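Local coordinates for carbon monoxide dehydrogenase (Thermococcus sp. AM4, PDB 6T7J), which catalyses the oxidation of carbon monoxide to carbon dioxide, work done in this family at a nickel-iron-sulfur cluster, here present in a nickel-free form, at residues 131-134 / 135-139; 288-292 / 293-297. All blocks are in the same frame, centred on the assembly; numbering follows the deposited sequence.

Interaction 1 (131-134 / 135-139); sequences KSLA and ETLGI
The carbonyl oxygen of Ser132 is gripped twice by Thr136, by OG1 at 2.6 Å and by the backbone N at 2.9 Å, and the two donors reach it from opposite faces of its carbonyl plane. Thr136 OG1 lies beside its own backbone N (chi1 -50°), which turns the hydroxyl back along the last turn of helix 127-136. Leu137, the very next residue, is the first to leave helical angles, and the chain closes in a Schellman motif. Ile139 N binds Ala134 O at 2.8 Å, Gly138 N binds Glu135 O at 3.1 Å, and Gly138 takes the positive phi of the C-prime position (95°). The usual apolar contact spans this cap, with Ala134 CB 4.0 Å from Ile139 CB. On another flank the leucines cross obliquely, Leu133 CD1 meeting Leu137 CD1 at 3.6 Å; both side chains also rest on Leu153 of helix 146-162 and on Met171. Glu135 bends at chi2, its CG lying 3.1 Å from Lys131 O, while OE1 is hydrogen-bonded to Thr141. Carbonyls that the helix end would leave without i+4 amide partners are thus partly satisfied by the turn itself, while Leu133, Ala134, Leu137 and Ile139 lie buried on its inner side.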
loop_
_atom_site.group_PDB
_atom_site.type_symbol
_atom_site.label_atom_id
_atom_site.label_comp_id
_atom_site.label_asym_id
_atom_site.label_seq_id
_atom_site.Cartn_x
_atom_site.Cartn_y
_atom_site.Cartn_z
ATOM N N LYS A 131 12.277 -20.529 -23.677
ATOM C CA LYS A 131 11.765 -21.893 -23.729
ATOM C C LYS A 131 11.926 -22.602 -22.388
ATOM O O LYS A 131 11.011 -23.300 -21.936
ATOM C CB LYS A 131 12.460 -22.671 -24.847
ATOM C CG LYS A 131 12.109 -22.179 -26.244
ATOM C CD LYS A 131 12.386 -23.235 -27.300
ATOM C CE LYS A 131 13.460 -22.773 -28.272
ATOM N NZ LYS A 131 13.272 -23.341 -29.636
ATOM N N SER A 132 13.072 -22.423 -21.724
ATOM C CA SER A 132 13.283 -23.110 -20.452
ATOM C C SER A 132 12.353 -22.575 -19.368
ATOM O O SER A 132 11.795 -23.354 -18.583
ATOM C CB SER A 132 14.743 -22.986 -20.019
ATOM O OG SER A 132 14.885 -23.270 -18.637
ATOM N N LEU A 133 12.168 -21.254 -19.308
ATOM C CA LEU A 133 11.248 -20.680 -18.331
ATOM C C LEU A 133 9.815 -21.109 -18.608
ATOM O O LEU A 133 9.048 -21.369 -17.673
ATOM C CB LEU A 133 11.366 -19.155 -18.332
ATOM C CG LEU A 133 10.299 -18.377 -17.554
ATOM C CD1 LEU A 133 10.314 -18.757 -16.080
ATOM C CD2 LEU A 133 10.489 -16.876 -17.727
ATOM N N ALA A 134 9.433 -21.201 -19.885
ATOM C CA ALA A 134 8.086 -21.654 -20.215
ATOM C C ALA A 134 7.886 -23.114 -19.832
ATOM O O ALA A 134 6.818 -23.489 -19.335
ATOM C CB ALA A 134 7.810 -21.439 -21.703
ATOM N N GLU A 135 8.903 -23.955 -20.050
ATOM C CA GLU A 135 8.803 -25.352 -19.635
ATOM C C GLU A 135 8.709 -25.466 -18.121
ATOM O O GLU A 135 7.962 -26.304 -17.598
ATOM C CB GLU A 135 10.000 -26.152 -20.152
ATOM C CG GLU A 135 10.108 -26.237 -21.667
ATOM C CD GLU A 135 9.239 -27.326 -22.268
ATOM O OE1 GLU A 135 9.418 -27.635 -23.465
ATOM O OE2 GLU A 135 8.380 -27.872 -21.547
ATOM N N THR A 136 9.455 -24.623 -17.398
ATOM C CA THR A 136 9.447 -24.672 -15.939
ATOM C C THR A 136 8.067 -24.369 -15.365
ATOM O O THR A 136 7.726 -24.854 -14.281
ATOM C CB THR A 136 10.481 -23.693 -15.378
ATOM O OG1 THR A 136 11.737 -23.893 -16.038
ATOM C CG2 THR A 136 10.669 -23.901 -13.881
ATOM N N LEU A 137 7.257 -23.581 -16.067
ATOM C CA LEU A 137 5.931 -23.234 -15.576
ATOM C C LEU A 137 4.826 -24.056 -16.233
ATOM O O LEU A 137 3.646 -23.722 -16.085
ATOM C CB LEU A 137 5.677 -21.738 -15.762
ATOM C CG LEU A 137 6.802 -20.845 -15.229
ATOM C CD1 LEU A 137 6.796 -19.510 -15.945
ATOM C CD2 LEU A 137 6.700 -20.647 -13.722
ATOM N N GLY A 138 5.180 -25.125 -16.944
ATOM C CA GLY A 138 4.198 -26.059 -17.457
ATOM C C GLY A 138 3.739 -25.826 -18.877
ATOM O O GLY A 138 2.662 -26.307 -19.248
ATOM N N ILE A 139 4.517 -25.116 -19.688
ATOM C CA ILE A 139 4.148 -24.806 -21.065
ATOM C C ILE A 139 5.021 -25.643 -21.990
ATOM O O ILE A 139 6.254 -25.539 -21.954
ATOM C CB ILE A 139 4.296 -23.306 -21.366
ATOM C CG1 ILE A 139 3.346 -22.489 -20.485
ATOM C CG2 ILE A 139 4.047 -23.027 -22.843
ATOM C CD1 ILE A 139 3.769 -21.053 -20.291
#

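Interaction 2 (288-292 / 293-297)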
loop_
_atom_site.group_PDB
_atom_site.type_symbol
_atom_site.label_atom_id
_atom_site.label_comp_id
_atom_site.label_asym_id
_atom_site.label_seq_id
_atom_site.Cartn_x
_atom_site.Cartn_y
_atom_site.Cartn_z
ATOM N N LYS A 288 28.076 11.891 -35.003
ATOM C CA LYS A 288 28.336 12.999 -35.915
ATOM C C LYS A 288 27.463 14.211 -35.599
ATOM O O LYS A 288 27.875 15.344 -35.863
ATOM C CB LYS A 288 28.149 12.558 -37.365
ATOM C CG LYS A 288 26.902 11.739 -37.577
ATOM C CD LYS A 288 27.032 10.704 -38.662
ATOM C CE LYS A 288 27.392 11.308 -39.990
ATOM N NZ LYS A 288 26.809 10.567 -41.145
ATOM N N PHE A 289 26.275 14.008 -35.018
ATOM C CA PHE A 289 25.498 15.150 -34.532
ATOM C C PHE A 289 26.277 15.924 -33.472
ATOM O O PHE A 289 26.385 17.158 -33.527
ATOM C CB PHE A 289 24.152 14.673 -33.978
ATOM C CG PHE A 289 23.097 15.748 -33.919
ATOM C CD1 PHE A 289 22.861 16.570 -35.009
ATOM C CD2 PHE A 289 22.335 15.927 -32.773
ATOM C CE1 PHE A 289 21.887 17.556 -34.956
ATOM C CE2 PHE A 289 21.362 16.911 -32.715
ATOM C CZ PHE A 289 21.137 17.724 -33.809
ATOM N N ALA A 290 26.848 15.202 -32.503
ATOM C CA ALA A 290 27.646 15.844 -31.464
ATOM C C ALA A 290 28.888 16.497 -32.042
ATOM O O ALA A 290 29.325 17.549 -31.555
ATOM C CB ALA A 290 28.034 14.829 -30.391
ATOM N N LYS A 291 29.496 15.897 -33.068
ATOM C CA LYS A 291 30.606 16.576 -33.714
ATOM C C LYS A 291 30.139 17.888 -34.360
ATOM O O LYS A 291 30.795 18.916 -34.222
ATOM C CB LYS A 291 31.289 15.660 -34.726
ATOM C CG LYS A 291 31.819 14.374 -34.099
ATOM C CD LYS A 291 33.009 13.824 -34.851
ATOM C CE LYS A 291 32.581 12.939 -35.991
ATOM N NZ LYS A 291 33.312 13.333 -37.226
ATOM N N LYS A 292 28.974 17.855 -35.014
ATOM C CA LYS A 292 28.417 19.096 -35.561
ATOM C C LYS A 292 28.195 20.135 -34.474
ATOM O O LYS A 292 28.306 21.339 -34.739
ATOM C CB LYS A 292 27.104 18.814 -36.293
ATOM C CG LYS A 292 27.275 18.399 -37.744
ATOM C CD LYS A 292 25.953 17.954 -38.347
ATOM C CE LYS A 292 26.174 17.075 -39.567
ATOM N NZ LYS A 292 27.031 15.896 -39.253
ATOM N N TYR A 293 27.892 19.708 -33.251
ATOM C CA TYR A 293 27.679 20.650 -32.159
ATOM C C TYR A 293 28.953 20.979 -31.384
ATOM O O TYR A 293 28.876 21.649 -30.350
ATOM C CB TYR A 293 26.599 20.126 -31.210
ATOM C CG TYR A 293 25.225 20.609 -31.598
ATOM C CD1 TYR A 293 24.763 21.851 -31.183
ATOM C CD2 TYR A 293 24.404 19.842 -32.410
ATOM C CE1 TYR A 293 23.512 22.307 -31.551
ATOM C CE2 TYR A 293 23.152 20.288 -32.783
ATOM C CZ TYR A 293 22.712 21.520 -32.353
ATOM O OH TYR A 293 21.464 21.966 -32.724
ATOM N N GLY A 294 30.111 20.534 -31.858
ATOM C CA GLY A 294 31.376 20.919 -31.268
ATOM C C GLY A 294 31.973 19.961 -30.262
ATOM O O GLY A 294 32.865 20.369 -29.510
ATOM N N ALA A 295 31.520 18.712 -30.220
ATOM C CA ALA A 295 32.050 17.719 -29.298
ATOM C C ALA A 295 32.722 16.594 -30.074
ATOM O O ALA A 295 32.525 16.435 -31.280
ATOM C CB ALA A 295 30.947 17.146 -28.397
ATOM N N LYS A 296 33.531 15.806 -29.362
ATOM C CA LYS A 296 34.164 14.648 -29.979
ATOM C C LYS A 296 33.179 13.511 -30.212
ATOM O O LYS A 296 33.410 12.677 -31.095
ATOM C CB LYS A 296 35.328 14.163 -29.113
ATOM C CG LYS A 296 36.434 15.190 -28.936
ATOM C CD LYS A 296 37.717 14.551 -28.429
ATOM C CE LYS A 296 38.818 15.589 -28.272
ATOM N NZ LYS A 296 40.154 14.967 -28.066
ATOM N N GLY A 297 32.094 13.461 -29.446
ATOM C CA GLY A 297 31.122 12.393 -29.585
ATOM C C GLY A 297 30.124 12.445 -28.445
ATOM O O GLY A 297 29.935 13.491 -27.820
#
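Helix 284-292 ends as the chain swings back over its last turn, Ala295 N binding Ala290 O at 2.8 Å in a nearly straight bond (161° at the hydrogen) and Gly294 N binding Lys291 O at 2.9 Å from well above the carbonyl plane. Beside this turn Phe289 and Tyr293, one turn apart, run out from the helix next to each other and form a T-shaped stack. Tyr293 presents its CD2-CE2 edge to one face of the Phe289 ring, with planes at 75° and centroids 5.1 Å apart; CE2 comes within 3.4 Å of Phe289 CZ. Phe289 carries CG opposite its backbone N (chi1 -159°), which sets the ring alongside that of Tyr293. The same tyrosine edge has Phe289 O in its plane, 3.5 Å from CD2. The cap is a Schellman motif with Gly294 at C-prime, and it leads from the helix into strand 297-303 of the parallel sheet. Ala295 continues the reversal: its O receives a CA-H...O contact from Lys291 CA at 3.1 Å. Ala290 CB sits against Gly297 O at 3.5 Å and, with Ala295, packs on Val262 of strand 261-268. Helix 381-395 borders both rings, Glu394 touching each and Ile393 touching Phe289.

In the fold
Interactions 1 and 2 use the same device, a Schellman motif with a glycine at C-prime, to end two different helices, 127-136 and 284-292. Their centres are 47 Å apart, and neither contact touches the other. Both are partly buried, with charged residues toward solvent. At 131-139 the buried side is aliphatic and meets other helices, 146-162 and 212-242, and a threonine hydroxyl adds a side-chain bond to the helix end. At 288-297 the apolar part is split between an aromatic pair against helix 381-395 and small alanines against strand 261-268, as fits a turn that delivers the chain to a parallel sheet.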